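PDB 7A0M: TSC1 N-terminal domain from Chaetomium thermophilum, which probably binds phosphoinositides of the lysosomal membrane, so bringing the TSC complex to the lysosome, where it restrains mTORC1 signalling. Local coordinates for residues P143-L148 with D175-F180; R147-W152 with N190-F195. All coordinates share one frame; numbering follows the deposited sequence.

Contact 1: P143-L148 with D175-F180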
loop_
_atom_site.group_PDB
_atom_site.type_symbol
_atom_site.label_atom_id
_atom_site.label_comp_id
_atom_site.label_asym_id
_atom_site.label_seq_id
_atom_site.Cartn_x
_atom_site.Cartn_y
_atom_site.Cartn_z
ATOM N N PRO B 143 44.089 14.174 14.218
ATOM C CA PRO B 143 44.890 13.889 15.423
ATOM C C PRO B 143 44.177 14.243 16.714
ATOM O O PRO B 143 44.392 13.579 17.736
ATOM C CB PRO B 143 46.149 14.743 15.216
ATOM C CG PRO B 143 45.717 15.830 14.301
ATOM C CD PRO B 143 44.766 15.160 13.357
ATOM N N TRP B 144 43.335 15.276 16.692
ATOM C CA TRP B 144 42.486 15.576 17.836
ATOM C C TRP B 144 41.504 14.434 18.063
ATOM O O TRP B 144 41.340 13.940 19.184
ATOM C CB TRP B 144 41.717 16.872 17.565
ATOM C CG TRP B 144 42.563 18.064 17.205
ATOM C CD1 TRP B 144 43.075 18.339 15.970
ATOM C CD2 TRP B 144 42.865 19.209 18.021
ATOM N NE1 TRP B 144 43.747 19.533 15.986
ATOM C CE2 TRP B 144 43.625 20.095 17.228
ATOM C CE3 TRP B 144 42.599 19.555 19.350
ATOM C CZ2 TRP B 144 44.120 21.302 17.720
ATOM C CZ3 TRP B 144 43.092 20.758 19.836
ATOM C CH2 TRP B 144 43.845 21.615 19.022
ATOM N N LEU B 145 40.839 14.009 16.985
ATOM C CA LEU B 145 39.821 12.966 17.059
ATOM C C LEU B 145 40.407 11.622 17.482
ATOM O O LEU B 145 39.815 10.913 18.305
ATOM C CB LEU B 145 39.129 12.854 15.702
ATOM C CG LEU B 145 38.173 14.001 15.376
ATOM C CD1 LEU B 145 37.992 14.141 13.875
ATOM C CD2 LEU B 145 36.834 13.775 16.054
ATOM N N ASN B 146 41.562 11.247 16.920
ATOM C CA ASN B 146 42.154 9.952 17.247
ATOM C C ASN B 146 42.480 9.849 18.729
ATOM O O ASN B 146 42.277 8.795 19.345
ATOM C CB ASN B 146 43.409 9.706 16.410
ATOM C CG ASN B 146 43.093 9.377 14.965
ATOM O OD1 ASN B 146 41.980 8.967 14.636
ATOM N ND2 ASN B 146 44.086 9.529 14.097
ATOM N N ARG B 147 42.994 10.929 19.321
ATOM C CA ARG B 147 43.227 10.937 20.760
ATOM C C ARG B 147 41.925 10.757 21.528
ATOM O O ARG B 147 41.863 9.984 22.491
ATOM C CB ARG B 147 43.922 12.237 21.166
ATOM C CG ARG B 147 45.433 12.188 21.030
ATOM C CD ARG B 147 46.056 11.558 22.260
ATOM N NE ARG B 147 46.401 12.564 23.261
ATOM C CZ ARG B 147 46.410 12.346 24.571
ATOM N NH1 ARG B 147 46.075 11.157 25.049
ATOM N NH2 ARG B 147 46.744 13.321 25.404
ATOM N N LEU B 148 40.870 11.454 21.108
ATOM C CA LEU B 148 39.570 11.291 21.748
ATOM C C LEU B 148 38.991 9.906 21.491
ATOM O O LEU B 148 38.402 9.297 22.391
ATOM C CB LEU B 148 38.611 12.369 21.246
ATOM C CG LEU B 148 38.946 13.823 21.576
ATOM C CD1 LEU B 148 37.875 14.740 21.020
ATOM C CD2 LEU B 148 39.074 14.006 23.081
ATOM N N ASP B 175 31.094 14.803 24.115
ATOM C CA ASP B 175 30.821 16.162 23.657
ATOM C C ASP B 175 31.965 16.707 22.810
ATOM O O ASP B 175 31.733 17.436 21.840
ATOM C CB ASP B 175 30.560 17.081 24.853
ATOM C CG ASP B 175 29.294 16.718 25.603
ATOM O OD1 ASP B 175 28.622 15.743 25.204
ATOM O OD2 ASP B 175 28.969 17.407 26.593
ATOM N N ALA B 176 33.207 16.364 23.160
ATOM C CA ALA B 176 34.341 16.816 22.361
ATOM C C ALA B 176 34.367 16.129 21.001
ATOM O O ALA B 176 34.602 16.779 19.977
ATOM C CB ALA B 176 35.649 16.579 23.113
ATOM N N LEU B 177 34.124 14.815 20.969
ATOM C CA LEU B 177 34.065 14.107 19.694
ATOM C C LEU B 177 32.954 14.660 18.812
ATOM O O LEU B 177 33.139 14.828 17.600
ATOM C CB LEU B 177 33.865 12.609 19.927
ATOM C CG LEU B 177 35.109 11.774 20.233
ATOM C CD1 LEU B 177 34.719 10.419 20.799
ATOM C CD2 LEU B 177 35.941 11.605 18.973
ATOM N N LEU B 178 31.790 14.940 19.400
ATOM C CA LEU B 178 30.697 15.525 18.630
ATOM C C LEU B 178 31.024 16.951 18.201
ATOM O O LEU B 178 30.665 17.370 17.095
ATOM C CB LEU B 178 29.406 15.486 19.445
ATOM C CG LEU B 178 28.772 14.100 19.596
ATOM C CD1 LEU B 178 27.424 14.193 20.294
ATOM C CD2 LEU B 178 28.635 13.419 18.244
ATOM N N ALA B 179 31.704 17.711 19.063
ATOM C CA ALA B 179 32.091 19.072 18.703
ATOM C C ALA B 179 33.123 19.070 17.581
ATOM O O ALA B 179 33.009 19.837 16.619
ATOM C CB ALA B 179 32.628 19.811 19.929
ATOM N N PHE B 180 34.143 18.217 17.694
ATOM C CA PHE B 180 35.116 18.084 16.613
ATOM C C PHE B 180 34.463 17.530 15.354
ATOM O O PHE B 180 34.819 17.921 14.236
ATOM C CB PHE B 180 36.278 17.194 17.054
ATOM C CG PHE B 180 37.332 17.917 17.842
ATOM C CD1 PHE B 180 38.318 18.645 17.199
ATOM C CD2 PHE B 180 37.339 17.864 19.224
ATOM C CE1 PHE B 180 39.289 19.309 17.923
ATOM C CE2 PHE B 180 38.306 18.524 19.951
ATOM C CZ PHE B 180 39.280 19.248 19.302
#
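Near L145 and L177 two helices of an all-helical, solenoid-like domain run almost antiparallel, their local axes at 156° and 9.9 Å apart at the closest approach, in a helical-hairpin pairing held by apolar side chains alone. F180 lies between W144 and L148, touching both with its ring. That ring meets the W144 indole obliquely, its plane at 32° to the five-membered ring, and F180 CE1 sits 3.1 Å above the indole plane, displaced toward its rim, while W144 CB comes over a face of the phenyl ring. With chi1 at -83°, CG of F180 stands beside its own backbone N and anti to the carbonyl carbon, which carries the ring out to the indole. The L148 side chain crosses that of F180 at about a right angle, and its CD1 touches both F180 CD2 and, at 3.6 Å, A176 CB. Farther round the interface L177 CD2 is shared by L148 CB and L145 CD2. Helix 113-125 lies against W144 and F180 through I124, T121 and L125, and F93 and F141 meet the indole edge-to-face, extending the aromatic core. L145 slides past F180 in the opposite sense, bringing its CD2 to 3.6 Å from F180 CB.

Contact 2: R147-W152 with N190-F195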
loop_
_atom_site.group_PDB
_atom_site.type_symbol
_atom_site.label_atom_id
_atom_site.label_comp_id
_atom_site.label_asym_id
_atom_site.label_seq_id
_atom_site.Cartn_x
_atom_site.Cartn_y
_atom_site.Cartn_z
ATOM N N ARG B 147 42.994 10.929 19.321
ATOM C CA ARG B 147 43.227 10.937 20.760
ATOM C C ARG B 147 41.925 10.757 21.528
ATOM O O ARG B 147 41.863 9.984 22.491
ATOM C CB ARG B 147 43.922 12.237 21.166
ATOM C CG ARG B 147 45.433 12.188 21.030
ATOM C CD ARG B 147 46.056 11.558 22.260
ATOM N NE ARG B 147 46.401 12.564 23.261
ATOM C CZ ARG B 147 46.410 12.346 24.571
ATOM N NH1 ARG B 147 46.075 11.157 25.049
ATOM N NH2 ARG B 147 46.744 13.321 25.404
ATOM N N LEU B 148 40.870 11.454 21.108
ATOM C CA LEU B 148 39.570 11.291 21.748
ATOM C C LEU B 148 38.991 9.906 21.491
ATOM O O LEU B 148 38.402 9.297 22.391
ATOM C CB LEU B 148 38.611 12.369 21.246
ATOM C CG LEU B 148 38.946 13.823 21.576
ATOM C CD1 LEU B 148 37.875 14.740 21.020
ATOM C CD2 LEU B 148 39.074 14.006 23.081
ATOM N N LEU B 149 39.141 9.399 20.264
ATOM C CA LEU B 149 38.573 8.101 19.912
ATOM C C LEU B 149 39.199 6.979 20.729
ATOM O O LEU B 149 38.488 6.156 21.315
ATOM C CB LEU B 149 38.750 7.834 18.419
ATOM C CG LEU B 149 37.748 8.530 17.503
ATOM C CD1 LEU B 149 38.160 8.382 16.052
ATOM C CD2 LEU B 149 36.361 7.964 17.728
ATOM N N VAL B 150 40.533 6.925 20.772
ATOM C CA VAL B 150 41.211 5.851 21.495
ATOM C C VAL B 150 40.769 5.818 22.954
ATOM O O VAL B 150 40.497 4.750 23.513
ATOM C CB VAL B 150 42.739 6.006 21.368
ATOM C CG1 VAL B 150 43.448 5.368 22.558
ATOM C CG2 VAL B 150 43.229 5.386 20.070
ATOM N N ARG B 151 40.671 6.980 23.586
ATOM C CA ARG B 151 40.196 7.021 24.965
ATOM C C ARG B 151 38.713 6.678 25.084
ATOM O O ARG B 151 38.278 6.143 26.112
ATOM C CB ARG B 151 40.530 8.384 25.549
ATOM C CG ARG B 151 42.019 8.602 25.419
ATOM C CD ARG B 151 42.681 8.789 26.745
ATOM N NE ARG B 151 44.089 9.114 26.571
ATOM C CZ ARG B 151 45.000 8.202 26.246
ATOM N NH1 ARG B 151 44.633 6.939 26.069
ATOM N NH2 ARG B 151 46.274 8.536 26.125
ATOM N N TRP B 152 37.920 7.006 24.067
ATOM C CA TRP B 152 36.504 6.678 24.107
ATOM C C TRP B 152 36.252 5.188 23.911
ATOM O O TRP B 152 35.211 4.690 24.352
ATOM C CB TRP B 152 35.755 7.484 23.046
ATOM C CG TRP B 152 34.274 7.399 23.174
ATOM C CD1 TRP B 152 33.475 8.180 23.951
ATOM C CD2 TRP B 152 33.407 6.484 22.496
ATOM N NE1 TRP B 152 32.162 7.806 23.806
ATOM C CE2 TRP B 152 32.094 6.766 22.916
ATOM C CE3 TRP B 152 33.615 5.452 21.574
ATOM C CZ2 TRP B 152 30.991 6.056 22.448
ATOM C CZ3 TRP B 152 32.521 4.748 21.111
ATOM C CH2 TRP B 152 31.225 5.053 21.548
ATOM N N ASN B 190 36.507 9.734 8.694
ATOM C CA ASN B 190 37.777 9.119 8.320
ATOM C C ASN B 190 38.448 8.486 9.532
ATOM O O ASN B 190 38.938 7.352 9.464
ATOM C CB ASN B 190 38.703 10.153 7.677
ATOM C CG ASN B 190 38.616 10.158 6.165
ATOM O OD1 ASN B 190 38.454 11.209 5.544
ATOM N ND2 ASN B 190 38.720 8.979 5.563
ATOM N N ALA B 191 38.482 9.211 10.651
ATOM C CA ALA B 191 39.087 8.679 11.868
ATOM C C ALA B 191 38.283 7.510 12.424
ATOM O O ALA B 191 38.856 6.561 12.973
ATOM C CB ALA B 191 39.222 9.788 12.910
ATOM N N LEU B 192 36.953 7.561 12.299
ATOM C CA LEU B 192 36.124 6.474 12.809
ATOM C C LEU B 192 36.286 5.205 11.982
ATOM O O LEU B 192 36.124 4.098 12.510
ATOM C CB LEU B 192 34.655 6.903 12.841
ATOM C CG LEU B 192 33.676 5.926 13.496
ATOM C CD1 LEU B 192 33.986 5.772 14.978
ATOM C CD2 LEU B 192 32.239 6.374 13.286
ATOM N N ASN B 193 36.606 5.344 10.692
ATOM C CA ASN B 193 36.730 4.180 9.820
ATOM C C ASN B 193 37.813 3.221 10.300
ATOM O O ASN B 193 37.683 2.004 10.125
ATOM C CB ASN B 193 37.014 4.629 8.387
ATOM C CG ASN B 193 37.127 3.464 7.422
ATOM O OD1 ASN B 193 36.123 2.876 7.019
ATOM N ND2 ASN B 193 38.354 3.126 7.045
ATOM N N ALA B 194 38.888 3.745 10.893
ATOM C CA ALA B 194 39.943 2.880 11.415
ATOM C C ALA B 194 39.417 1.959 12.509
ATOM O O ALA B 194 39.802 0.786 12.581
ATOM C CB ALA B 194 41.105 3.724 11.937
ATOM N N PHE B 195 38.535 2.469 13.370
ATOM C CA PHE B 195 37.957 1.649 14.426
ATOM C C PHE B 195 36.849 0.733 13.920
ATOM O O PHE B 195 36.573 -0.290 14.557
ATOM C CB PHE B 195 37.429 2.535 15.557
ATOM C CG PHE B 195 38.511 3.221 16.343
ATOM C CD1 PHE B 195 39.029 4.437 15.930
ATOM C CD2 PHE B 195 39.010 2.645 17.501
ATOM C CE1 PHE B 195 40.027 5.064 16.656
ATOM C CE2 PHE B 195 40.004 3.268 18.232
ATOM C CZ PHE B 195 40.513 4.479 17.808
#
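This interface belongs to the layered helix packing of the domain, where helix 142-153 lies beside helix 185-196, the two helices running in the same general direction. The short axes make an angle of 33° and approach to 10.5 Å, and L149 and L192 are nearest in register, their CA atoms 7.7 Å apart. L149 makes the largest share of the contact, followed by F195. The leucine's chi1 of -79° sets CG beside the backbone N, and the branch reaches across to the other helix, where CD1 meets A191 CB at 3.6 Å and packs equally close to A191 O. The other methyl, L149 CD2, makes a looser approach of 4.2 Å to L192 CD1. F195, one helical turn farther on than A191, adds its ring: F195 CE1 rests on L149 CB at 3.5 Å, reached obliquely, while V150 CG2, its side chain crossing F195 at about a right angle, comes to the ring edge near its plane, 3.6 Å from F195 CZ. No hydrogen bond joins the two segments, and V150 marks the exposed margin of an otherwise largely buried patch. Helix 199-214 backs the buried side, L208 touching L149 and A205 and L209 touching L192. Away from this interface, R147 and R151 bring their guanidinium groups close together, with D97 and D101 of helix 89-105 as salt-bridge partners; R151 also pairs with E154, so the gathered positive charge is probably well balanced. Leucine, alanine, valine and phenylalanine meeting across gently inclined helices, without polar links, is consistent with the helix-to-helix packing of an alpha-solenoid.

Following the chain from the N terminus, six helices precede helix 142-153, which supplies the leading segment of both contacts; these segments overlap at R147 and L148. Contact 1 closes the shorter loop, with 26 residues between its segments, by bringing helix 168-183 back against the first half of that helix. The chain then goes directly into helix 185-196, and contact 2 closes a longer loop of 37 residues by setting this next helix against the second half. The two loops overlap: both start on helix 142-153, and the second runs on past the end of the first. Their centres lie 8 Å apart, and L177 of contact 1 touches L149 and W152 of contact 2, merging the three helices into one apolar core.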